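Local coordinates for protein carbohydrate kinase, FGGY (Novosphingobium aromaticivorans, PDB 3H6E) that is probably a carbohydrate kinase of the FGGY family, which would transfer a phosphoryl group from a nucleotide to a sugar-like substrate, at residues A[40-51]-A[89-98]; A[368-379]-A[402-411]. All coordinates share one frame; numbering follows the deposited sequence.

Contact 1 (A[40-51]-A[89-98]); sequences LEIDGIRRLDAP and LAFPPLDYEQ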
loop_
_atom_site.group_PDB
_atom_site.type_symbol
_atom_site.label_atom_id
_atom_site.label_comp_id
_atom_site.label_asym_id
_atom_site.label_seq_id
_atom_site.Cartn_x
_atom_site.Cartn_y
_atom_site.Cartn_z
ATOM N N LEU A 40 -9.140 13.184 -15.044
ATOM C CA LEU A 40 -9.476 13.526 -16.419
ATOM C C LEU A 40 -10.924 13.147 -16.704
ATOM O O LEU A 40 -11.304 11.981 -16.579
ATOM C CB LEU A 40 -8.555 12.781 -17.386
ATOM C CG LEU A 40 -8.766 13.037 -18.879
ATOM C CD1 LEU A 40 -7.670 13.942 -19.420
ATOM C CD2 LEU A 40 -8.788 11.724 -19.640
ATOM N N GLU A 41 -11.732 14.128 -17.088
ATOM C CA GLU A 41 -13.126 13.868 -17.426
ATOM C C GLU A 41 -13.244 13.395 -18.875
ATOM O O GLU A 41 -12.503 13.851 -19.748
ATOM C CB GLU A 41 -13.976 15.114 -17.186
ATOM C CG GLU A 41 -15.402 14.808 -16.773
ATOM C CD GLU A 41 -15.476 13.943 -15.525
ATOM O OE1 GLU A 41 -14.425 13.706 -14.890
ATOM O OE2 GLU A 41 -16.591 13.500 -15.178
ATOM N N ILE A 42 -14.172 12.481 -19.135
ATOM C CA ILE A 42 -14.242 11.855 -20.450
ATOM C C ILE A 42 -15.681 11.550 -20.878
ATOM O O ILE A 42 -15.983 11.500 -22.071
ATOM C CB ILE A 42 -13.383 10.566 -20.484
ATOM C CG1 ILE A 42 -12.344 10.623 -21.613
ATOM C CG2 ILE A 42 -14.268 9.331 -20.575
ATOM C CD1 ILE A 42 -12.851 10.124 -22.947
ATOM N N ASP A 43 -16.563 11.353 -19.902
ATOM C CA ASP A 43 -17.985 11.127 -20.158
ATOM C C ASP A 43 -18.780 11.400 -18.890
ATOM O O ASP A 43 -19.972 11.101 -18.809
ATOM C CB ASP A 43 -18.244 9.680 -20.592
ATOM C CG ASP A 43 -17.937 9.443 -22.058
ATOM O OD1 ASP A 43 -18.853 9.610 -22.894
ATOM O OD2 ASP A 43 -16.780 9.088 -22.373
ATOM N N GLY A 44 -18.111 11.984 -17.904
ATOM C CA GLY A 44 -18.605 11.967 -16.542
ATOM C C GLY A 44 -17.827 10.852 -15.876
ATOM O O GLY A 44 -17.977 10.575 -14.686
ATOM N N ILE A 45 -16.981 10.215 -16.682
ATOM C CA ILE A 45 -16.122 9.124 -16.243
ATOM C C ILE A 45 -14.730 9.638 -15.885
ATOM O O ILE A 45 -13.998 10.125 -16.747
ATOM C CB ILE A 45 -15.984 8.061 -17.347
ATOM C CG1 ILE A 45 -17.350 7.466 -17.687
ATOM C CG2 ILE A 45 -15.014 6.972 -16.928
ATOM C CD1 ILE A 45 -17.272 6.225 -18.556
ATOM N N ARG A 46 -14.369 9.529 -14.610
ATOM C CA ARG A 46 -13.061 9.982 -14.144
ATOM C C ARG A 46 -11.949 9.035 -14.589
ATOM O O ARG A 46 -12.080 7.815 -14.494
ATOM C CB ARG A 46 -13.059 10.154 -12.623
ATOM C CG ARG A 46 -13.528 11.529 -12.169
ATOM C CD ARG A 46 -14.514 11.440 -11.012
ATOM N NE ARG A 46 -13.890 11.013 -9.764
ATOM C CZ ARG A 46 -14.571 10.586 -8.703
ATOM N NH1 ARG A 46 -15.896 10.522 -8.743
ATOM N NH2 ARG A 46 -13.928 10.219 -7.603
ATOM N N ARG A 47 -10.855 9.612 -15.077
ATOM C CA ARG A 47 -9.765 8.833 -15.649
ATOM C C ARG A 47 -8.417 9.248 -15.082
ATOM O O ARG A 47 -8.228 10.397 -14.682
ATOM C CB ARG A 47 -9.738 9.005 -17.171
ATOM C CG ARG A 47 -11.107 8.946 -17.830
ATOM C CD ARG A 47 -11.626 7.528 -17.897
ATOM N NE ARG A 47 -11.247 6.868 -19.143
ATOM C CZ ARG A 47 -12.115 6.460 -20.063
ATOM N NH1 ARG A 47 -13.415 6.631 -19.872
ATOM N NH2 ARG A 47 -11.690 5.867 -21.168
ATOM N N LEU A 48 -7.484 8.301 -15.041
ATOM C CA LEU A 48 -6.082 8.628 -14.828
ATOM C C LEU A 48 -5.604 9.374 -16.067
ATOM O O LEU A 48 -5.866 8.947 -17.192
ATOM C CB LEU A 48 -5.257 7.358 -14.627
ATOM C CG LEU A 48 -5.075 6.837 -13.199
ATOM C CD1 LEU A 48 -6.235 7.241 -12.304
ATOM C CD2 LEU A 48 -4.887 5.326 -13.210
ATOM N N ASP A 49 -4.923 10.495 -15.868
ATOM C CA ASP A 49 -4.503 11.318 -16.994
ATOM C C ASP A 49 -3.193 10.816 -17.585
ATOM O O ASP A 49 -2.136 11.398 -17.352
ATOM C CB ASP A 49 -4.369 12.781 -16.576
ATOM C CG ASP A 49 -4.364 13.726 -17.762
ATOM O OD1 ASP A 49 -4.184 13.247 -18.904
ATOM O OD2 ASP A 49 -4.544 14.945 -17.549
ATOM N N ALA A 50 -3.277 9.737 -18.356
ATOM C CA ALA A 50 -2.099 9.108 -18.945
ATOM C C ALA A 50 -1.391 9.987 -19.979
ATOM O O ALA A 50 -0.190 10.228 -19.864
ATOM C CB ALA A 50 -2.462 7.751 -19.552
ATOM N N PRO A 51 -2.129 10.467 -20.993
ATOM C CA PRO A 51 -1.470 11.257 -22.039
ATOM C C PRO A 51 -0.684 12.412 -21.436
ATOM O O PRO A 51 0.482 12.618 -21.770
ATOM C CB PRO A 51 -2.646 11.805 -22.859
ATOM C CG PRO A 51 -3.776 10.882 -22.582
ATOM C CD PRO A 51 -3.590 10.419 -21.171
ATOM N N LEU A 89 -2.028 3.114 -26.581
ATOM C CA LEU A 89 -2.997 3.270 -25.503
ATOM C C LEU A 89 -4.413 3.446 -26.054
ATOM O O LEU A 89 -4.710 4.423 -26.741
ATOM C CB LEU A 89 -2.636 4.446 -24.600
ATOM C CG LEU A 89 -3.617 4.612 -23.437
ATOM C CD1 LEU A 89 -3.496 3.429 -22.476
ATOM C CD2 LEU A 89 -3.410 5.937 -22.713
ATOM N N ALA A 90 -5.281 2.491 -25.745
ATOM C CA ALA A 90 -6.651 2.515 -26.236
ATOM C C ALA A 90 -7.421 3.720 -25.697
ATOM O O ALA A 90 -8.280 4.275 -26.383
ATOM C CB ALA A 90 -7.359 1.223 -25.878
ATOM N N PHE A 91 -7.103 4.118 -24.469
ATOM C CA PHE A 91 -7.765 5.239 -23.809
ATOM C C PHE A 91 -7.177 5.429 -22.413
ATOM O O PHE A 91 -6.539 4.521 -21.877
ATOM C CB PHE A 91 -9.274 4.991 -23.709
ATOM C CG PHE A 91 -9.633 3.657 -23.110
ATOM C CD1 PHE A 91 -10.269 2.689 -23.871
ATOM C CD2 PHE A 91 -9.328 3.370 -21.787
ATOM C CE1 PHE A 91 -10.597 1.461 -23.322
ATOM C CE2 PHE A 91 -9.651 2.146 -21.234
ATOM C CZ PHE A 91 -10.285 1.191 -22.002
ATOM N N PRO A 92 -7.384 6.609 -21.814
ATOM C CA PRO A 92 -6.927 6.776 -20.430
ATOM C C PRO A 92 -7.625 5.778 -19.506
ATOM O O PRO A 92 -8.840 5.595 -19.616
ATOM C CB PRO A 92 -7.357 8.208 -20.090
ATOM C CG PRO A 92 -7.480 8.892 -21.413
ATOM C CD PRO A 92 -7.983 7.842 -22.354
ATOM N N PRO A 93 -6.862 5.128 -18.616
ATOM C CA PRO A 93 -7.427 4.176 -17.657
ATOM C C PRO A 93 -8.423 4.852 -16.730
ATOM O O PRO A 93 -8.350 6.061 -16.511
ATOM C CB PRO A 93 -6.205 3.710 -16.862
ATOM C CG PRO A 93 -5.048 3.953 -17.767
ATOM C CD PRO A 93 -5.395 5.208 -18.512
ATOM N N LEU A 94 -9.351 4.069 -16.198
ATOM C CA LEU A 94 -10.354 4.586 -15.283
ATOM C C LEU A 94 -9.718 4.968 -13.954
ATOM O O LEU A 94 -8.782 4.315 -13.496
ATOM C CB LEU A 94 -11.443 3.537 -15.042
ATOM C CG LEU A 94 -12.442 3.234 -16.160
ATOM C CD1 LEU A 94 -11.743 3.039 -17.495
ATOM C CD2 LEU A 94 -13.280 2.009 -15.805
ATOM N N ASP A 95 -10.224 6.038 -13.350
ATOM C CA ASP A 95 -9.883 6.386 -11.979
ATOM C C ASP A 95 -10.574 5.357 -11.095
ATOM O O ASP A 95 -11.776 5.147 -11.228
ATOM C CB ASP A 95 -10.399 7.793 -11.662
ATOM C CG ASP A 95 -9.919 8.311 -10.317
ATOM O OD1 ASP A 95 -10.120 7.622 -9.295
ATOM O OD2 ASP A 95 -9.349 9.424 -10.284
ATOM N N TYR A 96 -9.835 4.697 -10.210
ATOM C CA TYR A 96 -10.453 3.643 -9.409
ATOM C C TYR A 96 -11.517 4.190 -8.460
ATOM O O TYR A 96 -12.334 3.439 -7.932
ATOM C CB TYR A 96 -9.424 2.753 -8.690
ATOM C CG TYR A 96 -8.632 3.388 -7.560
ATOM C CD1 TYR A 96 -9.264 3.881 -6.424
ATOM C CD2 TYR A 96 -7.242 3.436 -7.607
ATOM C CE1 TYR A 96 -8.535 4.442 -5.385
ATOM C CE2 TYR A 96 -6.507 3.990 -6.574
ATOM C CZ TYR A 96 -7.156 4.491 -5.465
ATOM O OH TYR A 96 -6.421 5.042 -4.436
ATOM N N GLU A 97 -11.516 5.504 -8.269
ATOM C CA GLU A 97 -12.539 6.145 -7.452
ATOM C C GLU A 97 -13.799 6.440 -8.259
ATOM O O GLU A 97 -14.823 6.835 -7.697
ATOM C CB GLU A 97 -12.010 7.424 -6.797
ATOM C CG GLU A 97 -10.873 7.189 -5.818
ATOM C CD GLU A 97 -10.833 8.222 -4.708
ATOM O OE1 GLU A 97 -9.782 8.876 -4.539
ATOM O OE2 GLU A 97 -11.854 8.375 -4.001
ATOM N N GLN A 98 -13.727 6.246 -9.574
ATOM C CA GLN A 98 -14.903 6.412 -10.423
ATOM C C GLN A 98 -15.976 5.397 -10.064
ATOM O O GLN A 98 -15.709 4.199 -9.968
ATOM C CB GLN A 98 -14.554 6.291 -11.908
ATOM C CG GLN A 98 -15.773 6.068 -12.812
ATOM C CD GLN A 98 -16.781 7.210 -12.749
ATOM O OE1 GLN A 98 -16.410 8.376 -12.614
ATOM N NE2 GLN A 98 -18.062 6.874 -12.855
#
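Arg47 and Leu94 face each other in a single beta bridge, and the side chain of Arg47 extends this backbone pairing along the neighbouring prolines. Its CB lies 3.3 Å from the carbonyl O of Pro93 and also touches CB of Pro92. CG, set beside the backbone N, starts a chain bent at chi2 and chi3, which brings Arg47 CD to equal distance, 3.8 Å, from Pro92 O and Pro93 O. NE then donates to Pro92 O at 2.8 Å, from above the carbonyl plane, and NH2 adds a weak bond to the same oxygen. CD1 of Leu94 lies over one face of the guanidinium. NH2 of Arg47 ends 3.5 Å from CD2 of Phe91, the guanidinium and ring planes standing nearly perpendicular at 82°.

Two backbone bonds flank Arg47: Asp95 N to Arg46 O, and Leu48 N to Pro93 O. They tie the return strand of the small 40-41/46-47 hairpin to an irregular, proline-containing loop that leads from strand 88-89 to helix 102-109 in the N-terminal half of this actin-like ATPase fold. Beyond the bridge, Gln98 bends at chi2 (61°) and brings OE1 to Arg46 N at 3.1 Å in an almost straight bond. The Arg46 guanidinium lays one face on Glu97 O and Gln98 N. Asp95 OD1 accepts from Glu97 N through its anti lone pair, forming an Asx turn, and is also salt-bridged to Lys15, so the same oxygen serves the turn and the lysine.

On the apolar side, CD2 of Leu40 meets CG of Pro92 at 3.6 Å, and CB of Ala50, at the start of helix 50-63, touches CD2 of Leu89 and CD of Pro93. Trp152, at the start of helix 152-159, touches both Leu48 and Pro93.

Contact 2 (A[368-379]-A[402-411]); sequences AAACLYAALVAD and VFVRALASLR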
loop_
_atom_site.group_PDB
_atom_site.type_symbol
_atom_site.label_atom_id
_atom_site.label_comp_id
_atom_site.label_asym_id
_atom_site.label_seq_id
_atom_site.Cartn_x
_atom_site.Cartn_y
_atom_site.Cartn_z
ATOM N N ALA A 368 -4.306 10.503 24.776
ATOM C CA ALA A 368 -3.416 9.405 25.119
ATOM C C ALA A 368 -4.168 8.084 25.018
ATOM O O ALA A 368 -3.642 7.093 24.508
ATOM C CB ALA A 368 -2.849 9.598 26.514
ATOM N N ALA A 369 -5.409 8.082 25.495
ATOM C CA ALA A 369 -6.238 6.883 25.479
ATOM C C ALA A 369 -6.590 6.467 24.054
ATOM O O ALA A 369 -6.785 5.286 23.775
ATOM C CB ALA A 369 -7.502 7.101 26.296
ATOM N N ALA A 370 -6.675 7.444 23.158
ATOM C CA ALA A 370 -6.960 7.161 21.757
ATOM C C ALA A 370 -5.831 6.325 21.157
ATOM O O ALA A 370 -6.072 5.413 20.370
ATOM C CB ALA A 370 -7.146 8.459 20.975
ATOM N N CYS A 371 -4.600 6.644 21.545
ATOM C CA CYS A 371 -3.428 5.913 21.079
ATOM C C CYS A 371 -3.413 4.476 21.589
ATOM O O CYS A 371 -2.806 3.601 20.972
ATOM C CB CYS A 371 -2.152 6.622 21.519
ATOM S SG CYS A 371 -1.915 8.247 20.799
ATOM N N LEU A 372 -4.077 4.239 22.716
ATOM C CA LEU A 372 -4.130 2.900 23.296
ATOM C C LEU A 372 -5.118 2.026 22.545
ATOM O O LEU A 372 -4.846 0.858 22.272
ATOM C CB LEU A 372 -4.515 2.954 24.778
ATOM C CG LEU A 372 -3.522 3.607 25.744
ATOM C CD1 LEU A 372 -3.861 3.234 27.186
ATOM C CD2 LEU A 372 -2.092 3.213 25.407
ATOM N N TYR A 373 -6.270 2.605 22.217
ATOM C CA TYR A 373 -7.323 1.902 21.496
ATOM C C TYR A 373 -6.836 1.422 20.129
ATOM O O TYR A 373 -7.245 0.362 19.648
ATOM C CB TYR A 373 -8.551 2.811 21.341
ATOM C CG TYR A 373 -9.518 2.375 20.262
ATOM C CD1 TYR A 373 -10.506 1.435 20.523
ATOM C CD2 TYR A 373 -9.441 2.906 18.981
ATOM C CE1 TYR A 373 -11.388 1.035 19.534
ATOM C CE2 TYR A 373 -10.317 2.513 17.990
ATOM C CZ TYR A 373 -11.289 1.581 18.272
ATOM O OH TYR A 373 -12.163 1.184 17.289
ATOM N N ALA A 374 -5.959 2.205 19.508
ATOM C CA ALA A 374 -5.435 1.871 18.190
ATOM C C ALA A 374 -4.376 0.779 18.301
ATOM O O ALA A 374 -4.176 -0.003 17.372
ATOM C CB ALA A 374 -4.871 3.112 17.504
ATOM N N ALA A 375 -3.704 0.731 19.445
ATOM C CA ALA A 375 -2.708 -0.300 19.701
ATOM C C ALA A 375 -3.397 -1.647 19.867
ATOM O O ALA A 375 -2.930 -2.666 19.358
ATOM C CB ALA A 375 -1.901 0.037 20.939
ATOM N N LEU A 376 -4.524 -1.635 20.569
ATOM C CA LEU A 376 -5.270 -2.851 20.860
ATOM C C LEU A 376 -5.926 -3.423 19.612
ATOM O O LEU A 376 -5.960 -4.637 19.424
ATOM C CB LEU A 376 -6.318 -2.577 21.938
ATOM C CG LEU A 376 -5.727 -2.125 23.278
ATOM C CD1 LEU A 376 -6.716 -1.286 24.077
ATOM C CD2 LEU A 376 -5.221 -3.316 24.093
ATOM N N VAL A 377 -6.447 -2.543 18.762
ATOM C CA VAL A 377 -7.076 -2.974 17.524
ATOM C C VAL A 377 -6.012 -3.411 16.520
ATOM O O VAL A 377 -6.225 -4.344 15.747
ATOM C CB VAL A 377 -7.962 -1.870 16.907
ATOM C CG1 VAL A 377 -8.605 -2.364 15.617
ATOM C CG2 VAL A 377 -9.027 -1.424 17.898
ATOM N N ALA A 378 -4.866 -2.737 16.537
ATOM C CA ALA A 378 -3.739 -3.146 15.707
ATOM C C ALA A 378 -3.238 -4.497 16.192
ATOM O O ALA A 378 -2.834 -5.346 15.400
ATOM C CB ALA A 378 -2.623 -2.118 15.760
ATOM N N ASP A 379 -3.283 -4.686 17.505
ATOM C CA ASP A 379 -2.876 -5.939 18.127
ATOM C C ASP A 379 -3.735 -7.097 17.631
ATOM O O ASP A 379 -3.226 -8.165 17.300
ATOM C CB ASP A 379 -2.982 -5.827 19.647
ATOM C CG ASP A 379 -2.686 -7.133 20.348
ATOM O OD1 ASP A 379 -1.490 -7.463 20.504
ATOM O OD2 ASP A 379 -3.652 -7.824 20.742
ATOM N N VAL A 402 2.735 7.135 22.440
ATOM C CA VAL A 402 1.800 6.319 23.202
ATOM C C VAL A 402 1.388 5.087 22.403
ATOM O O VAL A 402 1.246 3.997 22.958
ATOM C CB VAL A 402 0.547 7.113 23.605
ATOM C CG1 VAL A 402 -0.358 6.261 24.473
ATOM C CG2 VAL A 402 0.946 8.401 24.333
ATOM N N PHE A 403 1.208 5.262 21.098
ATOM C CA PHE A 403 0.808 4.158 20.230
ATOM C C PHE A 403 1.891 3.087 20.116
ATOM O O PHE A 403 1.666 1.931 20.474
ATOM C CB PHE A 403 0.428 4.665 18.834
ATOM C CG PHE A 403 0.219 3.567 17.832
ATOM C CD1 PHE A 403 -0.859 2.706 17.942
ATOM C CD2 PHE A 403 1.104 3.393 16.776
ATOM C CE1 PHE A 403 -1.051 1.688 17.020
ATOM C CE2 PHE A 403 0.915 2.378 15.851
ATOM C CZ PHE A 403 -0.164 1.527 15.975
ATOM N N VAL A 404 3.060 3.475 19.638
ATOM C CA VAL A 404 4.164 2.555 19.391
ATOM C C VAL A 404 4.585 1.842 20.672
ATOM O O VAL A 404 4.792 0.609 20.656
ATOM C CB VAL A 404 5.383 3.283 18.797
ATOM C CG1 VAL A 404 6.560 2.329 18.662
ATOM C CG2 VAL A 404 5.031 3.900 17.451
ATOM N N ARG A 405 4.761 2.568 21.759
ATOM C CA ARG A 405 5.199 1.975 23.022
ATOM C C ARG A 405 4.144 1.047 23.629
ATOM O O ARG A 405 4.479 0.053 24.271
ATOM C CB ARG A 405 5.609 3.058 24.023
ATOM C CG ARG A 405 6.803 3.883 23.570
ATOM C CD ARG A 405 7.298 4.809 24.665
ATOM N NE ARG A 405 8.003 4.080 25.712
ATOM C CZ ARG A 405 8.554 4.652 26.777
ATOM N NH1 ARG A 405 8.477 5.967 26.938
ATOM N NH2 ARG A 405 9.182 3.911 27.682
ATOM N N ALA A 406 2.873 1.375 23.426
ATOM C CA ALA A 406 1.797 0.496 23.859
ATOM C C ALA A 406 1.876 -0.800 23.067
ATOM O O ALA A 406 1.594 -1.880 23.582
ATOM C CB ALA A 406 0.447 1.164 23.661
ATOM N N LEU A 407 2.269 -0.683 21.804
ATOM C CA LEU A 407 2.420 -1.849 20.947
ATOM C C LEU A 407 3.563 -2.724 21.451
ATOM O O LEU A 407 3.432 -3.943 21.549
ATOM C CB LEU A 407 2.672 -1.420 19.501
ATOM C CG LEU A 407 2.401 -2.505 18.461
ATOM C CD1 LEU A 407 0.972 -3.018 18.602
ATOM C CD2 LEU A 407 2.673 -1.996 17.051
ATOM N N ALA A 408 4.683 -2.091 21.778
ATOM C CA ALA A 408 5.826 -2.807 22.332
ATOM C C ALA A 408 5.441 -3.601 23.584
ATOM O O ALA A 408 5.861 -4.749 23.756
ATOM C CB ALA A 408 6.947 -1.842 22.640
ATOM N N SER A 409 4.633 -2.987 24.446
ATOM C CA SER A 409 4.191 -3.623 25.685
ATOM C C SER A 409 3.303 -4.828 25.411
ATOM O O SER A 409 3.445 -5.875 26.045
ATOM C CB SER A 409 3.441 -2.622 26.568
ATOM O OG SER A 409 4.258 -1.511 26.896
ATOM N N LEU A 410 2.379 -4.673 24.469
ATOM C CA LEU A 410 1.471 -5.756 24.110
ATOM C C LEU A 410 2.226 -6.944 23.519
ATOM O O LEU A 410 1.872 -8.094 23.766
ATOM C CB LEU A 410 0.398 -5.261 23.137
ATOM C CG LEU A 410 -0.623 -4.288 23.737
ATOM C CD1 LEU A 410 -1.424 -3.585 22.651
ATOM C CD2 LEU A 410 -1.543 -5.013 24.699
ATOM N N ARG A 411 3.270 -6.654 22.748
ATOM C CA ARG A 411 4.097 -7.691 22.136
ATOM C C ARG A 411 5.494 -7.689 22.746
ATOM O O ARG A 411 6.464 -7.273 22.105
ATOM C CB ARG A 411 4.178 -7.473 20.626
ATOM C CG ARG A 411 2.840 -7.135 20.001
ATOM C CD ARG A 411 2.647 -7.899 18.707
ATOM N NE ARG A 411 1.232 -8.089 18.418
ATOM C CZ ARG A 411 0.752 -9.025 17.609
ATOM N NH1 ARG A 411 1.573 -9.878 17.000
ATOM N NH2 ARG A 411 -0.556 -9.105 17.414
HETATM O O HOH W 1 0.163 -9.191 22.287
#
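Phe403 and Ala375 interlock across two helices, each a knob in a hole of the other. With CG anti to the backbone N (chi1 171°), the Phe403 ring sits edge first among Cys371, Ala374, Ala375 and Ala378: CE1 of Phe403 comes 3.6 Å from Ala374 O, and Cys371 O and Ala375 N also lie near the ring plane. The methyl of Ala375 returns the fit among Phe403, Ala406, Leu407 and Leu410, its CB 3.8 Å from CB of Ala406.

Knobs-into-holes packing of this kind joins helices 363-384 and 401-410 in the C-terminal domain; the local axes approach to 8.1 Å and cross at -44°, and alanines on both helices permit the closeness. At the N-terminal end, Val402 holds CG1 anti to its backbone N (chi1 -176°), against Ala368 O and CD2 of Leu372, which bridges onward to Ala406. CB of Val402 lies 3.4 Å from CB of Cys371. Leu410 directs CD1 onto Ala375 O at 3.7 Å, and its side chain meets that of Leu376 at about a right angle.

The other end is polar. The Arg411 guanidinium presents its edge to Asp379 O, where NH2 makes a weak bond of 2.8 Å, while NE forms a long, weak salt bridge to Asp379 OD1, the guanidinium and carboxylate planes steeply inclined. Both groups have stronger partners: Asp383 for Arg411, Arg461 of helix 457-468 for Asp379.

How the contacts relate
Followed from the N terminus, the chain first closes contact 1, where the hairpin and the start of helix 50-63 meet the loop after strand 88-89; the 37 residues between include the rest of that helix and strands 71-76 and 81-85. Only much later does contact 2 close a shorter excursion of 22 residues, from helix 363-384 through strand 390-394 to helix 401-410. The two loops therefore stand in series, neither nested nor crossed. The centres of contact 1 and contact 2 are about 40 Å apart. They lie on opposite sides of the chain's centre. Contact 1 ties the small hairpin and the start of helix 50-63 to the loop that precedes helix 102-109; contact 2 packs helices flanking the seven-stranded sheet.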